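Local coordinates for cytochrome P450 (Bacillus megaterium, PDB 5L92), which binds corticosterone close to its heme and oxidises steroids, probably as a heme-iron monooxygenase of the cytochrome P450 family, at residues Pro25-Arg33 with Trp316-Ala324; Val38-Val49 with Thr301-Ala309. All blocks are in the same frame, centred on the assembly; numbering follows the deposited sequence.

How the interactions relate
Both interactions lie on the same side of the chain's centre, their centres about 16 Å apart, around the mixed five-stranded sheet of the P450 fold. Interaction 1 sets helix 26-33 against the short helix 317-320, which follows sheet strand 312-315; interaction 2 sets the edge hairpin of that sheet, strands 38-41 and 46-49, against the small hairpin 300-302/305-307. Along the chain interaction 2 is nested inside the loop that interaction 1 closes. The two meet where the backbone N of Trp316 probably bonds the O of Val49, and its indole NE1 Asp48 OD1. N-terminal elements are thereby tied to the chain that follows helix 275-285, and Met317 touches the heme.

Interaction 1 (Pro25-Arg33 with Trp316-Ala324)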
loop_
_atom_site.group_PDB
_atom_site.type_symbol
_atom_site.label_atom_id
_atom_site.label_comp_id
_atom_site.label_asym_id
_atom_site.label_seq_id
_atom_site.Cartn_x
_atom_site.Cartn_y
_atom_site.Cartn_z
ATOM N N PRO A 25 -3.358 -5.326 15.983
ATOM C CA PRO A 25 -2.160 -4.990 16.758
ATOM C C PRO A 25 -2.307 -3.755 17.638
ATOM O O PRO A 25 -1.334 -3.363 18.296
ATOM C CB PRO A 25 -1.110 -4.743 15.656
ATOM C CG PRO A 25 -1.933 -4.205 14.486
ATOM C CD PRO A 25 -3.242 -4.949 14.558
ATOM N N PHE A 26 -3.497 -3.162 17.719
ATOM C CA PHE A 26 -3.604 -1.813 18.272
ATOM C C PHE A 26 -3.474 -1.758 19.793
ATOM O O PHE A 26 -3.042 -0.730 20.310
ATOM C CB PHE A 26 -4.914 -1.174 17.792
ATOM C CG PHE A 26 -5.117 -1.332 16.283
ATOM C CD1 PHE A 26 -4.333 -0.643 15.410
ATOM C CD2 PHE A 26 -6.065 -2.200 15.781
ATOM C CE1 PHE A 26 -4.497 -0.792 14.034
ATOM C CE2 PHE A 26 -6.227 -2.347 14.424
ATOM C CZ PHE A 26 -5.424 -1.659 13.559
ATOM N N SER A 27 -3.769 -2.834 20.510
ATOM C CA SER A 27 -3.516 -2.834 21.954
ATOM C C SER A 27 -2.020 -2.804 22.252
ATOM O O SER A 27 -1.570 -2.092 23.159
ATOM C CB SER A 27 -4.169 -4.056 22.606
ATOM O OG SER A 27 -5.560 -3.869 22.684
ATOM N N TRP A 28 -1.242 -3.562 21.484
ATOM C CA TRP A 28 0.214 -3.508 21.563
ATOM C C TRP A 28 0.753 -2.109 21.283
ATOM O O TRP A 28 1.584 -1.590 22.049
ATOM C CB TRP A 28 0.820 -4.492 20.577
ATOM C CG TRP A 28 2.347 -4.517 20.598
ATOM C CD1 TRP A 28 3.151 -4.742 21.696
ATOM C CD2 TRP A 28 3.244 -4.283 19.492
ATOM N NE1 TRP A 28 4.484 -4.675 21.330
ATOM C CE2 TRP A 28 4.567 -4.398 19.990
ATOM C CE3 TRP A 28 3.062 -3.995 18.133
ATOM C CZ2 TRP A 28 5.688 -4.273 19.170
ATOM C CZ3 TRP A 28 4.176 -3.859 17.326
ATOM C CH2 TRP A 28 5.475 -3.986 17.852
ATOM N N TYR A 29 0.343 -1.509 20.145
ATOM C CA TYR A 29 0.729 -0.134 19.834
ATOM C C TYR A 29 0.444 0.798 21.012
ATOM O O TYR A 29 1.271 1.647 21.367
ATOM C CB TYR A 29 -0.029 0.393 18.598
ATOM C CG TYR A 29 0.186 -0.267 17.242
ATOM C CD1 TYR A 29 1.310 -1.037 16.959
ATOM C CD2 TYR A 29 -0.746 -0.072 16.226
ATOM C CE1 TYR A 29 1.470 -1.630 15.707
ATOM C CE2 TYR A 29 -0.600 -0.651 15.003
ATOM C CZ TYR A 29 0.521 -1.414 14.730
ATOM O OH TYR A 29 0.671 -1.976 13.495
ATOM N N GLU A 30 -0.757 0.708 21.572
ATOM C CA GLU A 30 -1.147 1.600 22.662
ATOM C C GLU A 30 -0.246 1.410 23.878
ATOM O O GLU A 30 0.263 2.387 24.443
ATOM C CB GLU A 30 -2.601 1.356 23.033
ATOM C CG GLU A 30 -3.112 2.167 24.230
ATOM C CD GLU A 30 -4.568 1.886 24.491
ATOM O OE1 GLU A 30 -4.899 0.717 24.789
ATOM O OE2 GLU A 30 -5.384 2.817 24.360
ATOM N N GLU A 31 -0.055 0.160 24.302
ATOM C CA GLU A 31 0.884 -0.146 25.375
ATOM C C GLU A 31 2.215 0.569 25.161
ATOM O O GLU A 31 2.715 1.253 26.062
ATOM C CB GLU A 31 1.109 -1.665 25.471
ATOM C CG GLU A 31 1.979 -2.124 26.664
ATOM C CD GLU A 31 1.367 -1.760 28.019
ATOM O OE1 GLU A 31 0.119 -1.738 28.137
ATOM O OE2 GLU A 31 2.137 -1.481 28.964
ATOM N N MET A 32 2.809 0.409 23.971
ATOM C CA MET A 32 4.139 0.973 23.710
ATOM C C MET A 32 4.101 2.496 23.662
ATOM O O MET A 32 4.988 3.160 24.206
ATOM C CB MET A 32 4.695 0.423 22.387
ATOM C CG MET A 32 4.959 -1.065 22.366
ATOM S SD MET A 32 5.959 -1.647 23.743
ATOM C CE MET A 32 4.944 -2.939 24.482
ATOM N N ARG A 33 3.095 3.068 22.982
ATOM C CA ARG A 33 2.942 4.521 22.930
ATOM C C ARG A 33 2.953 5.126 24.330
ATOM O O ARG A 33 3.577 6.166 24.564
ATOM C CB ARG A 33 1.636 4.908 22.218
ATOM C CG ARG A 33 1.801 5.292 20.776
ATOM C CD ARG A 33 0.599 6.033 20.179
ATOM N NE ARG A 33 -0.689 5.671 20.757
ATOM C CZ ARG A 33 -1.399 4.587 20.453
ATOM N NH1 ARG A 33 -0.956 3.713 19.561
ATOM N NH2 ARG A 33 -2.555 4.376 21.060
ATOM N N TRP A 316 5.906 3.210 12.890
ATOM C CA TRP A 316 4.620 2.533 12.818
ATOM C C TRP A 316 3.512 3.558 12.572
ATOM O O TRP A 316 2.890 4.058 13.510
ATOM C CB TRP A 316 4.372 1.758 14.101
ATOM C CG TRP A 316 5.277 0.524 14.266
ATOM C CD1 TRP A 316 6.506 0.480 14.848
ATOM C CD2 TRP A 316 4.993 -0.812 13.840
ATOM N NE1 TRP A 316 7.002 -0.803 14.827
ATOM C CE2 TRP A 316 6.091 -1.618 14.210
ATOM C CE3 TRP A 316 3.901 -1.411 13.216
ATOM C CZ2 TRP A 316 6.135 -2.993 13.959
ATOM C CZ3 TRP A 316 3.943 -2.771 12.943
ATOM C CH2 TRP A 316 5.061 -3.555 13.316
ATOM N N MET A 317 3.175 3.786 11.305
ATOM C CA MET A 317 2.073 4.708 11.045
ATOM C C MET A 317 0.778 4.199 11.677
ATOM O O MET A 317 -0.006 4.995 12.198
ATOM C CB MET A 317 1.889 4.939 9.552
ATOM C CG MET A 317 3.100 5.638 8.924
ATOM S SD MET A 317 4.179 4.420 8.164
ATOM C CE MET A 317 3.178 4.141 6.722
ATOM N N GLY A 318 0.565 2.873 11.683
ATOM C CA GLY A 318 -0.602 2.311 12.345
ATOM C C GLY A 318 -0.728 2.710 13.811
ATOM O O GLY A 318 -1.836 2.962 14.308
ATOM N N SER A 319 0.395 2.781 14.519
ATOM C CA SER A 319 0.413 3.268 15.891
ATOM C C SER A 319 0.204 4.777 15.979
ATOM O O SER A 319 -0.592 5.257 16.799
ATOM C CB SER A 319 1.738 2.882 16.540
ATOM O OG SER A 319 1.736 3.211 17.916
ATOM N N ALA A 320 0.951 5.539 15.177
ATOM C CA ALA A 320 0.788 6.986 15.132
ATOM C C ALA A 320 -0.662 7.383 14.908
ATOM O O ALA A 320 -1.107 8.428 15.401
ATOM C CB ALA A 320 1.652 7.589 14.020
ATOM N N HIS A 321 -1.397 6.594 14.112
ATOM C CA HIS A 321 -2.759 6.914 13.725
ATOM C C HIS A 321 -3.757 6.779 14.874
ATOM O O HIS A 321 -4.913 7.196 14.695
ATOM C CB HIS A 321 -3.200 5.998 12.595
ATOM C CG HIS A 321 -2.556 6.291 11.282
ATOM N ND1 HIS A 321 -2.559 5.390 10.237
ATOM C CD2 HIS A 321 -1.863 7.371 10.855
ATOM C CE1 HIS A 321 -1.936 5.929 9.206
ATOM N NE2 HIS A 321 -1.489 7.120 9.558
ATOM N N ARG A 322 -3.342 6.142 15.982
ATOM C CA ARG A 322 -4.114 5.935 17.199
ATOM C C ARG A 322 -3.607 6.781 18.380
ATOM O O ARG A 322 -3.985 6.528 19.521
ATOM C CB ARG A 322 -4.082 4.458 17.598
ATOM C CG ARG A 322 -4.479 3.429 16.554
ATOM C CD ARG A 322 -5.937 3.493 16.224
ATOM N NE ARG A 322 -6.421 2.436 15.330
ATOM C CZ ARG A 322 -7.184 1.416 15.721
ATOM N NH1 ARG A 322 -7.556 1.276 16.987
ATOM N NH2 ARG A 322 -7.600 0.546 14.841
ATOM N N ASP A 323 -2.755 7.759 18.129
ATOM C CA ASP A 323 -2.129 8.567 19.165
ATOM C C ASP A 323 -3.129 9.616 19.667
ATOM O O ASP A 323 -3.633 10.427 18.876
ATOM C CB ASP A 323 -0.884 9.219 18.557
ATOM C CG ASP A 323 -0.033 9.956 19.572
ATOM O OD1 ASP A 323 -0.607 10.607 20.476
ATOM O OD2 ASP A 323 1.220 9.895 19.449
ATOM N N ALA A 324 -3.427 9.599 20.969
ATOM C CA ALA A 324 -4.516 10.450 21.473
ATOM C C ALA A 324 -4.210 11.939 21.322
ATOM O O ALA A 324 -5.135 12.743 21.125
ATOM C CB ALA A 324 -4.804 10.132 22.925
#
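Tyr29 lies against the turn of chain Trp316-Ser319 along its whole length. Its CB sits 3.4 Å from Ser319 OG; CG is met by Ser319 CB, whose C-H lies over the ring in a CH-pi contact. Farther out the two sides of the ring have different neighbours: CD2 is 3.5 Å from Ser319 N and CE2 3.6 Å from Gly318 C, whereas CE1 approaches Trp316 CE3 at 3.5 Å. The hydroxyl, at the tip, passes Trp316 CE3 and hydrogen-bonds Gln290. With CG anti to the carbonyl carbon (chi1 -64°), the ring runs alongside Ser319 and carries its hydroxyl out to Trp316. Glycine suits position 318 because a beta carbon would press against Tyr29 CE2.

In P450 terms, an N-terminal helix here packs on the short helix after sheet strand 312-315; close by, the carbonyl of His321 receives Arg284, the arginine of the family's EXXR motif. Trp28 and Trp316 extend the aromatic cluster: the six-membered ring of Trp28 presents its edge, CZ3, to the face of Trp316 in a T-shaped pair, planes at 89° and CZ3 to Trp316 CZ2 4.0 Å.

On the other flank the guanidinium of Arg322 lies flat on Phe26, planes 17° apart, with NH2 over the ring centre, a cation-pi stack; Pro25 CD covers the opposite face. The flat cation can stack while its N-H groups serve Glu331 and the carbonyl of Tyr285. Arg33, bent at chi3, lays a face of its guanidinium over the Arg322 backbone and sends NH1, in plane, to Ser319 OG at 3.2 Å. A serine fits there: its small hydroxyl accepts from Arg33 and also bonds the carbonyl of Phe50.

Interaction 2 (Val38-Val49 with Thr301-Ala309); sequences VQWDEERQVWDV and TLAGKKLKA
Lys305 NZ donates to the backbone O of Val38 at 2.9 Å, approaching in the carbonyl plane, and gives a longer bond, 3.2 Å, to a water that also accepts from Trp40 N. Bends at chi2 and chi4 curl the lysine back over strand 38-41, and its methylenes do apolar work on the way: CG lies 3.7 Å from Val38 CG1, and CB reaches Trp47 at CZ3.

Two beta hairpins face each other here. Strands 38-41 and 46-49 are joined by a turn with a G1 bulge, while a type I' turn through Ala303 and Gly304 joins 300-302 to 305-307. Trp47 offers a face to Leu307, whose CG stands 3.5 Å from the centroid of the five-membered ring, 5° off its normal; Trp40 CE3 lies over the other face, and the indole N-H bonds Glu311, which also accepts from Lys308 N. With an alanine here the indole is gone, and Leu307 and Trp40 would probably be left facing a gap, with Glu311 short of one donor. Farther along, Val49 CG2 and Leu302 CD2 meet tip to tip at 3.6 Å, and Val38 CG2 touches Ala303 CB at 3.8 Å.

Between 38-49 and 301-309 the one direct hydrogen bond comes from a lysine side chain, and apolar groups, its methylenes among them, make the other contacts; the hairpins therefore pack side chain to side chain and do not extend one another as a sheet.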
loop_
_atom_site.group_PDB
_atom_site.type_symbol
_atom_site.label_atom_id
_atom_site.label_comp_id
_atom_site.label_asym_id
_atom_site.label_seq_id
_atom_site.Cartn_x
_atom_site.Cartn_y
_atom_site.Cartn_z
ATOM N N VAL A 38 9.750 5.012 21.634
ATOM C CA VAL A 38 10.955 4.737 20.850
ATOM C C VAL A 38 11.710 3.666 21.604
ATOM O O VAL A 38 12.158 3.906 22.725
ATOM C CB VAL A 38 11.822 5.985 20.656
ATOM C CG1 VAL A 38 13.215 5.638 20.063
ATOM C CG2 VAL A 38 11.090 6.977 19.776
ATOM N N GLN A 39 11.861 2.482 21.018
ATOM C CA GLN A 39 12.588 1.473 21.770
ATOM C C GLN A 39 13.219 0.422 20.882
ATOM O O GLN A 39 12.698 0.058 19.818
ATOM C CB GLN A 39 11.706 0.822 22.845
ATOM C CG GLN A 39 10.681 -0.202 22.444
ATOM C CD GLN A 39 9.883 -0.678 23.678
ATOM O OE1 GLN A 39 8.706 -0.330 23.866
ATOM N NE2 GLN A 39 10.548 -1.428 24.547
ATOM N N TRP A 40 14.403 0.002 21.321
ATOM C CA TRP A 40 15.166 -1.004 20.611
ATOM C C TRP A 40 14.569 -2.364 20.922
ATOM O O TRP A 40 14.384 -2.725 22.095
ATOM C CB TRP A 40 16.633 -0.951 21.019
ATOM C CG TRP A 40 17.488 -2.034 20.403
ATOM C CD1 TRP A 40 17.983 -3.154 21.020
ATOM C CD2 TRP A 40 17.967 -2.075 19.063
ATOM N NE1 TRP A 40 18.733 -3.888 20.139
ATOM C CE2 TRP A 40 18.747 -3.252 18.930
ATOM C CE3 TRP A 40 17.813 -1.242 17.957
ATOM C CZ2 TRP A 40 19.365 -3.615 17.738
ATOM C CZ3 TRP A 40 18.444 -1.619 16.740
ATOM C CH2 TRP A 40 19.207 -2.783 16.656
ATOM N N ASP A 41 14.242 -3.098 19.873
ATOM C CA ASP A 41 13.781 -4.471 20.002
ATOM C C ASP A 41 14.929 -5.416 19.693
ATOM O O ASP A 41 15.391 -5.498 18.548
ATOM C CB ASP A 41 12.608 -4.790 19.084
ATOM C CG ASP A 41 11.961 -6.075 19.479
ATOM O OD1 ASP A 41 11.363 -6.100 20.584
ATOM O OD2 ASP A 41 12.133 -7.068 18.759
ATOM N N GLU A 42 15.366 -6.147 20.724
ATOM C CA GLU A 42 16.521 -7.030 20.594
ATOM C C GLU A 42 16.274 -8.106 19.554
ATOM O O GLU A 42 17.088 -8.314 18.651
ATOM C CB GLU A 42 16.858 -7.661 21.959
ATOM C CG GLU A 42 17.570 -6.709 22.910
ATOM C CD GLU A 42 16.638 -5.852 23.753
ATOM O OE1 GLU A 42 15.382 -6.047 23.715
ATOM O OE2 GLU A 42 17.197 -4.994 24.477
ATOM N N GLU A 43 15.155 -8.817 19.681
ATOM C CA GLU A 43 14.802 -9.875 18.732
ATOM C C GLU A 43 14.838 -9.376 17.291
ATOM O O GLU A 43 15.620 -9.867 16.474
ATOM C CB GLU A 43 13.415 -10.433 19.093
ATOM C CG GLU A 43 12.987 -11.654 18.297
ATOM C CD GLU A 43 13.948 -12.806 18.462
ATOM O OE1 GLU A 43 14.196 -13.220 19.623
ATOM O OE2 GLU A 43 14.470 -13.276 17.437
ATOM N N ARG A 44 14.007 -8.376 16.959
ATOM C CA ARG A 44 13.929 -7.929 15.570
ATOM C C ARG A 44 15.048 -6.979 15.181
ATOM O O ARG A 44 15.169 -6.651 13.993
ATOM C CB ARG A 44 12.569 -7.276 15.301
ATOM C CG ARG A 44 11.440 -8.269 15.150
ATOM C CD ARG A 44 10.086 -7.556 15.012
ATOM N NE ARG A 44 9.799 -6.798 16.244
ATOM C CZ ARG A 44 9.690 -5.470 16.314
ATOM N NH1 ARG A 44 9.761 -4.701 15.220
ATOM N NH2 ARG A 44 9.447 -4.913 17.486
ATOM N N GLN A 45 15.890 -6.535 16.120
ATOM C CA GLN A 45 17.080 -5.756 15.734
ATOM C C GLN A 45 16.693 -4.427 15.057
ATOM O O GLN A 45 17.256 -4.032 14.036
ATOM C CB GLN A 45 17.981 -6.598 14.815
ATOM C CG GLN A 45 18.526 -7.851 15.444
ATOM C CD GLN A 45 19.738 -7.565 16.312
ATOM O OE1 GLN A 45 20.781 -7.215 15.801
ATOM N NE2 GLN A 45 19.581 -7.672 17.637
ATOM N N VAL A 46 15.710 -3.732 15.628
ATOM C CA VAL A 46 15.243 -2.460 15.087
ATOM C C VAL A 46 14.850 -1.541 16.238
ATOM O O VAL A 46 14.511 -1.991 17.337
ATOM C CB VAL A 46 14.032 -2.623 14.105
ATOM C CG1 VAL A 46 14.394 -3.454 12.881
ATOM C CG2 VAL A 46 12.826 -3.221 14.810
ATOM N N TRP A 47 14.877 -0.243 15.965
ATOM C CA TRP A 47 14.208 0.756 16.786
ATOM C C TRP A 47 12.778 0.921 16.290
ATOM O O TRP A 47 12.567 1.422 15.190
ATOM C CB TRP A 47 14.892 2.116 16.696
ATOM C CG TRP A 47 16.195 2.198 17.286
ATOM C CD1 TRP A 47 17.376 2.023 16.661
ATOM C CD2 TRP A 47 16.490 2.493 18.643
ATOM N NE1 TRP A 47 18.402 2.220 17.530
ATOM C CE2 TRP A 47 17.886 2.490 18.768
ATOM C CE3 TRP A 47 15.709 2.775 19.766
ATOM C CZ2 TRP A 47 18.533 2.748 19.972
ATOM C CZ3 TRP A 47 16.352 3.032 20.975
ATOM C CH2 TRP A 47 17.757 3.018 21.063
ATOM N N ASP A 48 11.818 0.516 17.106
ATOM C CA ASP A 48 10.413 0.809 16.876
ATOM C C ASP A 48 10.084 2.242 17.296
ATOM O O ASP A 48 10.598 2.741 18.302
ATOM C CB ASP A 48 9.557 -0.168 17.664
ATOM C CG ASP A 48 9.642 -1.570 17.131
ATOM O OD1 ASP A 48 9.706 -1.767 15.904
ATOM O OD2 ASP A 48 9.626 -2.490 17.957
ATOM N N VAL A 49 9.247 2.911 16.499
ATOM C CA VAL A 49 8.784 4.280 16.775
ATOM C C VAL A 49 7.253 4.299 16.685
ATOM O O VAL A 49 6.681 4.114 15.599
ATOM C CB VAL A 49 9.415 5.277 15.805
ATOM C CG1 VAL A 49 8.890 6.679 16.025
ATOM C CG2 VAL A 49 10.947 5.241 15.953
ATOM N N THR A 301 19.597 11.550 18.173
ATOM C CA THR A 301 18.740 11.365 19.322
ATOM C C THR A 301 17.298 11.555 18.864
ATOM O O THR A 301 17.002 12.491 18.121
ATOM C CB THR A 301 19.130 12.338 20.433
ATOM O OG1 THR A 301 20.497 12.088 20.791
ATOM C CG2 THR A 301 18.222 12.167 21.692
ATOM N N LEU A 302 16.430 10.615 19.239
ATOM C CA LEU A 302 15.022 10.634 18.836
ATOM C C LEU A 302 14.229 10.344 20.095
ATOM O O LEU A 302 14.394 9.271 20.674
ATOM C CB LEU A 302 14.712 9.586 17.755
ATOM C CG LEU A 302 13.245 9.549 17.268
ATOM C CD1 LEU A 302 12.934 10.796 16.441
ATOM C CD2 LEU A 302 12.885 8.290 16.471
ATOM N N ALA A 303 13.453 11.320 20.567
ATOM C CA ALA A 303 12.740 11.201 21.853
ATOM C C ALA A 303 13.666 10.732 22.984
ATOM O O ALA A 303 13.319 9.875 23.805
ATOM C CB ALA A 303 11.539 10.266 21.710
ATOM N N GLY A 304 14.872 11.290 23.020
ATOM C CA GLY A 304 15.775 11.012 24.126
ATOM C C GLY A 304 16.530 9.704 24.039
ATOM O O GLY A 304 17.293 9.386 24.962
ATOM N N LYS A 305 16.350 8.944 22.966
ATOM C CA LYS A 305 17.083 7.721 22.710
ATOM C C LYS A 305 18.170 7.991 21.682
ATOM O O LYS A 305 18.021 8.844 20.817
ATOM C CB LYS A 305 16.137 6.634 22.206
ATOM C CG LYS A 305 15.116 6.160 23.248
ATOM C CD LYS A 305 15.785 5.252 24.283
ATOM C CE LYS A 305 14.801 4.854 25.379
ATOM N NZ LYS A 305 14.002 3.667 24.967
ATOM N N LYS A 306 19.255 7.248 21.763
ATOM C CA LYS A 306 20.448 7.542 20.977
ATOM C C LYS A 306 20.595 6.470 19.903
ATOM O O LYS A 306 21.126 5.389 20.152
ATOM C CB LYS A 306 21.671 7.624 21.887
ATOM C CG LYS A 306 21.551 8.760 22.899
ATOM C CD LYS A 306 22.665 8.729 23.914
ATOM C CE LYS A 306 23.976 9.193 23.292
ATOM N NZ LYS A 306 25.184 8.791 24.083
ATOM N N LEU A 307 20.136 6.788 18.701
ATOM C CA LEU A 307 20.201 5.853 17.597
ATOM C C LEU A 307 21.579 5.980 16.952
ATOM O O LEU A 307 22.127 7.075 16.867
ATOM C CB LEU A 307 19.070 6.142 16.611
ATOM C CG LEU A 307 17.645 5.737 17.051
ATOM C CD1 LEU A 307 17.183 6.336 18.357
ATOM C CD2 LEU A 307 16.649 6.134 16.027
ATOM N N LYS A 308 22.165 4.855 16.561
ATOM C CA LYS A 308 23.514 4.834 16.010
ATOM C C LYS A 308 23.480 4.634 14.501
ATOM O O LYS A 308 22.619 3.916 13.971
ATOM C CB LYS A 308 24.375 3.718 16.617
ATOM C CG LYS A 308 24.383 3.691 18.108
ATOM C CD LYS A 308 24.900 5.003 18.681
ATOM C CE LYS A 308 25.136 4.870 20.164
ATOM N NZ LYS A 308 26.198 3.834 20.373
ATOM N N ALA A 309 24.452 5.252 13.835
ATOM C CA ALA A 309 24.693 5.043 12.414
ATOM C C ALA A 309 24.523 3.581 12.045
ATOM O O ALA A 309 25.079 2.698 12.702
ATOM C CB ALA A 309 26.116 5.522 12.058
HETATM O O HOH W 1 15.292 0.922 23.822
#